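PDB 2PBE: aminoglycoside 6-adenylyltransferase from Bacillus subtilis, which transfers a nucleotide from ATP or GTP to the 6-hydroxyl of streptomycin, adenylates streptidine likewise, and so mediates bacterial streptomycin resistance. Local coordinates for residues V125-D130 / K218-N223; A197-S202 / N223-E228. One frame throughout, in Å; residues are numbered along the deposited sequence.

Contact 1 (V125-D130 / K218-N223); sequences VLLDKD and KRYLSN
Tyr-220 meets the strand residues Leu-126 and Leu-127 with the far end of its side chain, and it does so largely through water: this is a case of one ordered molecule joining two chain segments whose backbones stay well apart. The phenol OH stands 4.1 Å from Leu-126 O, too far for a direct bond. Water 1 fills the step, accepting from Tyr-220 OH at 2.8 Å and donating to Leu-126 O at 2.7 Å. It lies at the ring edge, in the plane of the phenol, and the bridge bends there to about 97°. The methyl carbon Leu-127 CD1 also lies near the hydroxyl, 4.3 Å from Tyr-220 OH, a loose packing contact. With CG anti to the carbonyl carbon and beside the backbone N (chi1 -79°), Tyr-220 sends its ring toward the strand, although Leu-127 CA and Tyr-220 CA are 11.3 Å apart.

In the second shell, the ring of Tyr-220 stacks on Phe-208 and touches Leu-14 of helix 6-19, which probably limits the ring's movement and so the position of its hydroxyl. Phe-208 also touches the buried Leu-127, which packs on Leu-18 and Tyr-206 as well.

Behind the carbonyl stands a local irregularity of the strand. Leu-126 has a helix-like psi of -36°, whereas Leu-127 returns to extended geometry, and both residues face Val-26 on the neighbouring strand 23-28. This is the classic beta bulge, here in an inner strand of the mixed sheet of a nucleotidyltransferase-family enzyme, flanked by strands 23-28 and 207-209.

Contact 2 (A197-S202 / N223-E228); sequences AWHIAS and NKEWEE
Ile-200 and Glu-225 reach toward each other from two helices, each with its first torsion placing the gamma carbon anti to its own carbonyl carbon. In Ile-200 this holds for CG1 (chi1 -65°), and the next torsion carries CD1 out toward helix 223-230. Glu-225 answers from the opposite direction with a chain extended beyond CG (chi2 172°), so that its carboxylate is delivered head-on to the methyl group. The reach of both chains is needed, because the nearest pair of CA atoms, those of Ile-200 and Glu-225, is 10.4 Å apart.

CD1 of Ile-200 sits almost on the continuation of the CG-CD bond of Glu-225, facing the mouth of the carboxylate. It is 3.5 Å from Glu-225 OE1 and equally 3.5 Å from OE2, a symmetrical van der Waals approach. His-199 comes alongside with the edge of its imidazole: CD2 lies 4.4 Å from Glu-225 OE2, which is near the ring plane. The nitrogen NE2 of His-199 remains 5.0 Å from that oxygen, beyond salt-bridge contact. On its other contacts the ring meets Tyr-255 of helix 238-263 with the ring planes at about 55° and packs on Ala-258 and Val-259.

The polar engagement of Glu-225 lies within its own helix start. OE1 accepts from Ser-222 N, while the Ser-222 hydroxyl caps the backbone N of Glu-225; together they form a capping box. The carboxylate is therefore held by the first turn, where the helix N-terminus would probably favour its negative charge. The contact with helix 177-204 is consequently one of shape: an aliphatic methyl and a ring edge rest against an acid whose OE1 is bound to the N-cap residue of its own helix.

In the fold
The second segments of the two contacts, 218-223 and 223-228, run on from each other and share Asn-223, whereas 125-130 and 197-202 belong to a strand and a helix. Contact 1 is partly buried and ties the loop before helix 223-230 to the central sheet; contact 2 is a surface contact, holding the start of that helix to helix 177-204. Neither uses a direct polar bond across its segments, but the substitutes differ: a bridging water beside the sheet, van der Waals packing between the helices. Tyr-220 O approaches Ile-200 CD1 at 3.9 Å, and Lys-218 makes a cation-pi contact with Trp-226, so the loop also packs on helix 177-204 and on helix 223-230.

Contact 1 (V125-D130 / K218-N223)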
loop_
_atom_site.group_PDB
_atom_site.type_symbol
_atom_site.label_atom_id
_atom_site.label_comp_id
_atom_site.label_asym_id
_atom_site.label_seq_id
_atom_site.Cartn_x
_atom_site.Cartn_y
_atom_site.Cartn_z
ATOM N N VAL A 125 11.015 -2.990 -0.809
ATOM C CA VAL A 125 10.054 -4.084 -0.672
ATOM C C VAL A 125 8.646 -3.558 -0.925
ATOM O O VAL A 125 8.319 -2.453 -0.508
ATOM C CB VAL A 125 10.075 -4.682 0.748
ATOM C CG1 VAL A 125 9.094 -5.839 0.844
ATOM C CG2 VAL A 125 11.483 -5.139 1.106
ATOM N N LEU A 126 7.821 -4.344 -1.611
ATOM C CA LEU A 126 6.453 -3.914 -1.877
ATOM C C LEU A 126 5.430 -4.748 -1.143
ATOM O O LEU A 126 4.393 -4.227 -0.699
ATOM C CB LEU A 126 6.155 -3.946 -3.375
ATOM C CG LEU A 126 7.042 -3.083 -4.280
ATOM C CD1 LEU A 126 6.474 -3.097 -5.698
ATOM C CD2 LEU A 126 7.117 -1.648 -3.766
ATOM N N LEU A 127 5.716 -6.037 -1.013
ATOM C CA LEU A 127 4.825 -6.961 -0.320
ATOM C C LEU A 127 5.579 -8.071 0.375
ATOM O O LEU A 127 6.522 -8.646 -0.172
ATOM C CB LEU A 127 3.816 -7.578 -1.301
ATOM C CG LEU A 127 2.786 -8.590 -0.782
ATOM C CD1 LEU A 127 1.927 -8.005 0.357
ATOM C CD2 LEU A 127 1.909 -8.998 -1.954
ATOM N N ASP A 128 5.143 -8.359 1.596
ATOM C CA ASP A 128 5.706 -9.424 2.414
ATOM C C ASP A 128 4.492 -10.146 2.982
ATOM O O ASP A 128 3.694 -9.557 3.693
ATOM C CB ASP A 128 6.550 -8.848 3.553
ATOM C CG ASP A 128 7.331 -9.912 4.281
ATOM O OD1 ASP A 128 7.211 -11.103 3.908
ATOM O OD2 ASP A 128 8.074 -9.579 5.222
ATOM N N LYS A 129 4.356 -11.421 2.661
ATOM C CA LYS A 129 3.203 -12.171 3.125
ATOM C C LYS A 129 3.419 -12.884 4.436
ATOM O O LYS A 129 2.456 -13.232 5.119
ATOM C CB LYS A 129 2.760 -13.172 2.064
ATOM C CG LYS A 129 2.248 -12.529 0.768
ATOM C CD LYS A 129 1.671 -13.600 -0.155
ATOM C CE LYS A 129 1.174 -13.028 -1.464
ATOM N NZ LYS A 129 0.661 -14.099 -2.348
ATOM N N ASP A 130 4.681 -13.066 4.802
ATOM C CA ASP A 130 5.013 -13.755 6.039
ATOM C C ASP A 130 5.595 -12.882 7.129
ATOM O O ASP A 130 5.376 -13.152 8.312
ATOM C CB ASP A 130 5.962 -14.899 5.727
ATOM C CG ASP A 130 5.464 -15.750 4.569
ATOM O OD1 ASP A 130 4.271 -16.125 4.601
ATOM O OD2 ASP A 130 6.251 -16.025 3.639
ATOM N N LYS A 218 -5.971 1.021 -3.932
ATOM C CA LYS A 218 -7.154 0.501 -4.613
ATOM C C LYS A 218 -6.969 -1.002 -4.769
ATOM O O LYS A 218 -7.940 -1.764 -4.894
ATOM C CB LYS A 218 -7.330 1.146 -5.990
ATOM C CG LYS A 218 -8.733 1.021 -6.509
ATOM C CD LYS A 218 -8.849 1.579 -7.908
ATOM C CE LYS A 218 -10.304 1.742 -8.317
ATOM N NZ LYS A 218 -11.095 0.500 -8.037
ATOM N N ARG A 219 -5.707 -1.414 -4.759
ATOM C CA ARG A 219 -5.357 -2.819 -4.907
ATOM C C ARG A 219 -5.308 -3.541 -3.569
ATOM O O ARG A 219 -4.681 -4.581 -3.450
ATOM C CB ARG A 219 -3.998 -2.948 -5.582
ATOM C CG ARG A 219 -3.766 -4.237 -6.312
ATOM C CD ARG A 219 -3.377 -3.889 -7.718
ATOM N NE ARG A 219 -4.370 -3.015 -8.343
ATOM C CZ ARG A 219 -5.642 -3.343 -8.585
ATOM N NH1 ARG A 219 -6.110 -4.551 -8.267
ATOM N NH2 ARG A 219 -6.475 -2.442 -9.100
ATOM N N TYR A 220 -5.960 -2.990 -2.562
ATOM C CA TYR A 220 -5.964 -3.620 -1.257
ATOM C C TYR A 220 -7.331 -3.526 -0.643
ATOM O O TYR A 220 -7.754 -4.416 0.079
ATOM C CB TYR A 220 -4.972 -2.937 -0.348
ATOM C CG TYR A 220 -3.556 -3.362 -0.617
ATOM C CD1 TYR A 220 -3.123 -4.686 -0.331
ATOM C CD2 TYR A 220 -2.629 -2.460 -1.194
ATOM C CE1 TYR A 220 -1.793 -5.101 -0.620
ATOM C CE2 TYR A 220 -1.314 -2.852 -1.497
ATOM C CZ TYR A 220 -0.894 -4.170 -1.215
ATOM O OH TYR A 220 0.407 -4.515 -1.543
ATOM N N LEU A 221 -8.009 -2.412 -0.911
ATOM C CA LEU A 221 -9.348 -2.165 -0.403
ATOM C C LEU A 221 -10.367 -2.853 -1.293
ATOM O O LEU A 221 -10.164 -2.966 -2.509
ATOM C CB LEU A 221 -9.638 -0.666 -0.410
ATOM C CG LEU A 221 -9.248 0.264 0.731
ATOM C CD1 LEU A 221 -8.029 -0.249 1.457
ATOM C CD2 LEU A 221 -8.986 1.643 0.147
ATOM N N SER A 222 -11.448 -3.311 -0.686
ATOM C CA SER A 222 -12.520 -3.938 -1.424
ATOM C C SER A 222 -13.236 -2.770 -2.104
ATOM O O SER A 222 -12.847 -1.612 -1.917
ATOM C CB SER A 222 -13.466 -4.655 -0.469
ATOM O OG SER A 222 -14.066 -3.740 0.419
ATOM N N ASN A 223 -14.271 -3.056 -2.881
ATOM C CA ASN A 223 -14.981 -1.980 -3.558
ATOM C C ASN A 223 -15.755 -1.135 -2.563
ATOM O O ASN A 223 -15.896 0.087 -2.739
ATOM C CB ASN A 223 -15.923 -2.543 -4.620
ATOM C CG ASN A 223 -15.185 -3.348 -5.665
ATOM O OD1 ASN A 223 -14.077 -2.972 -6.079
ATOM N ND2 ASN A 223 -15.785 -4.464 -6.096
HETATM O O HOH W 1 2.529 -2.827 -2.073
#

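Contact 2 (A197-S202 / N223-E228)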
loop_
_atom_site.group_PDB
_atom_site.type_symbol
_atom_site.label_atom_id
_atom_site.label_comp_id
_atom_site.label_asym_id
_atom_site.label_seq_id
_atom_site.Cartn_x
_atom_site.Cartn_y
_atom_site.Cartn_z
ATOM N N ALA A 197 -5.423 0.472 6.177
ATOM C CA ALA A 197 -4.409 -0.467 5.727
ATOM C C ALA A 197 -4.052 -1.413 6.865
ATOM O O ALA A 197 -3.877 -2.616 6.643
ATOM C CB ALA A 197 -3.174 0.278 5.247
ATOM N N TRP A 198 -3.965 -0.870 8.080
ATOM C CA TRP A 198 -3.632 -1.688 9.248
ATOM C C TRP A 198 -4.731 -2.719 9.487
ATOM O O TRP A 198 -4.483 -3.818 9.996
ATOM C CB TRP A 198 -3.475 -0.823 10.500
ATOM C CG TRP A 198 -2.144 -0.080 10.635
ATOM C CD1 TRP A 198 -0.989 -0.333 9.942
ATOM C CD2 TRP A 198 -1.821 0.946 11.584
ATOM N NE1 TRP A 198 0.033 0.463 10.400
ATOM C CE2 TRP A 198 -0.438 1.258 11.408
ATOM C CE3 TRP A 198 -2.558 1.638 12.579
ATOM C CZ2 TRP A 198 0.237 2.240 12.191
ATOM C CZ3 TRP A 198 -1.893 2.617 13.370
ATOM C CH2 TRP A 198 -0.499 2.904 13.160
ATOM N N HIS A 199 -5.957 -2.353 9.131
ATOM C CA HIS A 199 -7.073 -3.270 9.281
ATOM C C HIS A 199 -6.906 -4.416 8.267
ATOM O O HIS A 199 -7.067 -5.579 8.611
ATOM C CB HIS A 199 -8.386 -2.527 9.031
ATOM C CG HIS A 199 -9.596 -3.398 9.117
ATOM N ND1 HIS A 199 -9.932 -4.086 10.262
ATOM C CD2 HIS A 199 -10.533 -3.714 8.191
ATOM C CE1 HIS A 199 -11.026 -4.795 10.035
ATOM N NE2 HIS A 199 -11.408 -4.588 8.788
ATOM N N ILE A 200 -6.573 -4.072 7.024
ATOM C CA ILE A 200 -6.406 -5.064 5.954
ATOM C C ILE A 200 -5.249 -5.982 6.379
ATOM O O ILE A 200 -5.309 -7.220 6.263
ATOM C CB ILE A 200 -6.090 -4.356 4.578
ATOM C CG1 ILE A 200 -7.272 -3.493 4.095
ATOM C CG2 ILE A 200 -5.767 -5.394 3.533
ATOM C CD1 ILE A 200 -8.619 -4.260 3.902
ATOM N N ALA A 201 -4.191 -5.358 6.887
ATOM C CA ALA A 201 -3.020 -6.096 7.373
ATOM C C ALA A 201 -3.366 -7.068 8.510
ATOM O O ALA A 201 -2.670 -8.062 8.737
ATOM C CB ALA A 201 -1.984 -5.136 7.840
ATOM N N SER A 202 -4.431 -6.742 9.235
ATOM C CA SER A 202 -4.894 -7.573 10.333
ATOM C C SER A 202 -5.482 -8.835 9.750
ATOM O O SER A 202 -5.138 -9.908 10.200
ATOM C CB SER A 202 -5.938 -6.825 11.153
ATOM O OG SER A 202 -6.398 -7.612 12.240
ATOM N N ASN A 223 -14.271 -3.056 -2.881
ATOM C CA ASN A 223 -14.981 -1.980 -3.558
ATOM C C ASN A 223 -15.755 -1.135 -2.563
ATOM O O ASN A 223 -15.896 0.087 -2.739
ATOM C CB ASN A 223 -15.923 -2.543 -4.620
ATOM C CG ASN A 223 -15.185 -3.348 -5.665
ATOM O OD1 ASN A 223 -14.077 -2.972 -6.079
ATOM N ND2 ASN A 223 -15.785 -4.464 -6.096
ATOM N N LYS A 224 -16.245 -1.781 -1.512
ATOM C CA LYS A 224 -16.993 -1.072 -0.500
ATOM C C LYS A 224 -16.066 -0.063 0.178
ATOM O O LYS A 224 -16.420 1.113 0.339
ATOM C CB LYS A 224 -17.533 -2.054 0.529
ATOM C CG LYS A 224 -18.458 -1.410 1.547
ATOM C CD LYS A 224 -18.633 -2.304 2.754
ATOM C CE LYS A 224 -19.534 -1.668 3.797
ATOM N NZ LYS A 224 -19.596 -2.497 5.026
ATOM N N GLU A 225 -14.874 -0.524 0.548
ATOM C CA GLU A 225 -13.892 0.305 1.226
ATOM C C GLU A 225 -13.399 1.441 0.353
ATOM O O GLU A 225 -13.051 2.501 0.861
ATOM C CB GLU A 225 -12.718 -0.553 1.695
ATOM C CG GLU A 225 -13.163 -1.764 2.531
ATOM C CD GLU A 225 -12.032 -2.733 2.856
ATOM O OE1 GLU A 225 -11.266 -3.113 1.945
ATOM O OE2 GLU A 225 -11.922 -3.140 4.031
ATOM N N TRP A 226 -13.367 1.229 -0.962
ATOM C CA TRP A 226 -12.913 2.294 -1.852
ATOM C C TRP A 226 -14.011 3.318 -2.022
ATOM O O TRP A 226 -13.751 4.495 -2.257
ATOM C CB TRP A 226 -12.525 1.759 -3.227
ATOM C CG TRP A 226 -11.579 2.682 -3.946
ATOM C CD1 TRP A 226 -10.299 3.036 -3.547
ATOM C CD2 TRP A 226 -11.802 3.340 -5.195
ATOM N NE1 TRP A 226 -9.711 3.863 -4.480
ATOM C CE2 TRP A 226 -10.600 4.073 -5.502
ATOM C CE3 TRP A 226 -12.888 3.388 -6.098
ATOM C CZ2 TRP A 226 -10.459 4.845 -6.684
ATOM C CZ3 TRP A 226 -12.748 4.168 -7.296
ATOM C CH2 TRP A 226 -11.532 4.882 -7.568
ATOM N N GLU A 227 -15.249 2.863 -1.939
ATOM C CA GLU A 227 -16.359 3.779 -2.068
ATOM C C GLU A 227 -16.418 4.651 -0.823
ATOM O O GLU A 227 -16.765 5.828 -0.900
ATOM C CB GLU A 227 -17.671 3.019 -2.240
ATOM C CG GLU A 227 -17.920 2.592 -3.677
ATOM C CD GLU A 227 -19.295 2.007 -3.868
ATOM O OE1 GLU A 227 -20.203 2.348 -3.072
ATOM O OE2 GLU A 227 -19.465 1.215 -4.823
ATOM N N GLU A 228 -16.092 4.066 0.332
ATOM C CA GLU A 228 -16.110 4.814 1.578
ATOM C C GLU A 228 -15.021 5.865 1.514
ATOM O O GLU A 228 -15.222 7.012 1.907
ATOM C CB GLU A 228 -15.848 3.905 2.779
ATOM C CG GLU A 228 -16.830 2.785 2.967
ATOM C CD GLU A 228 -16.417 1.857 4.099
ATOM O OE1 GLU A 228 -15.197 1.609 4.232
ATOM O OE2 GLU A 228 -17.307 1.369 4.845
#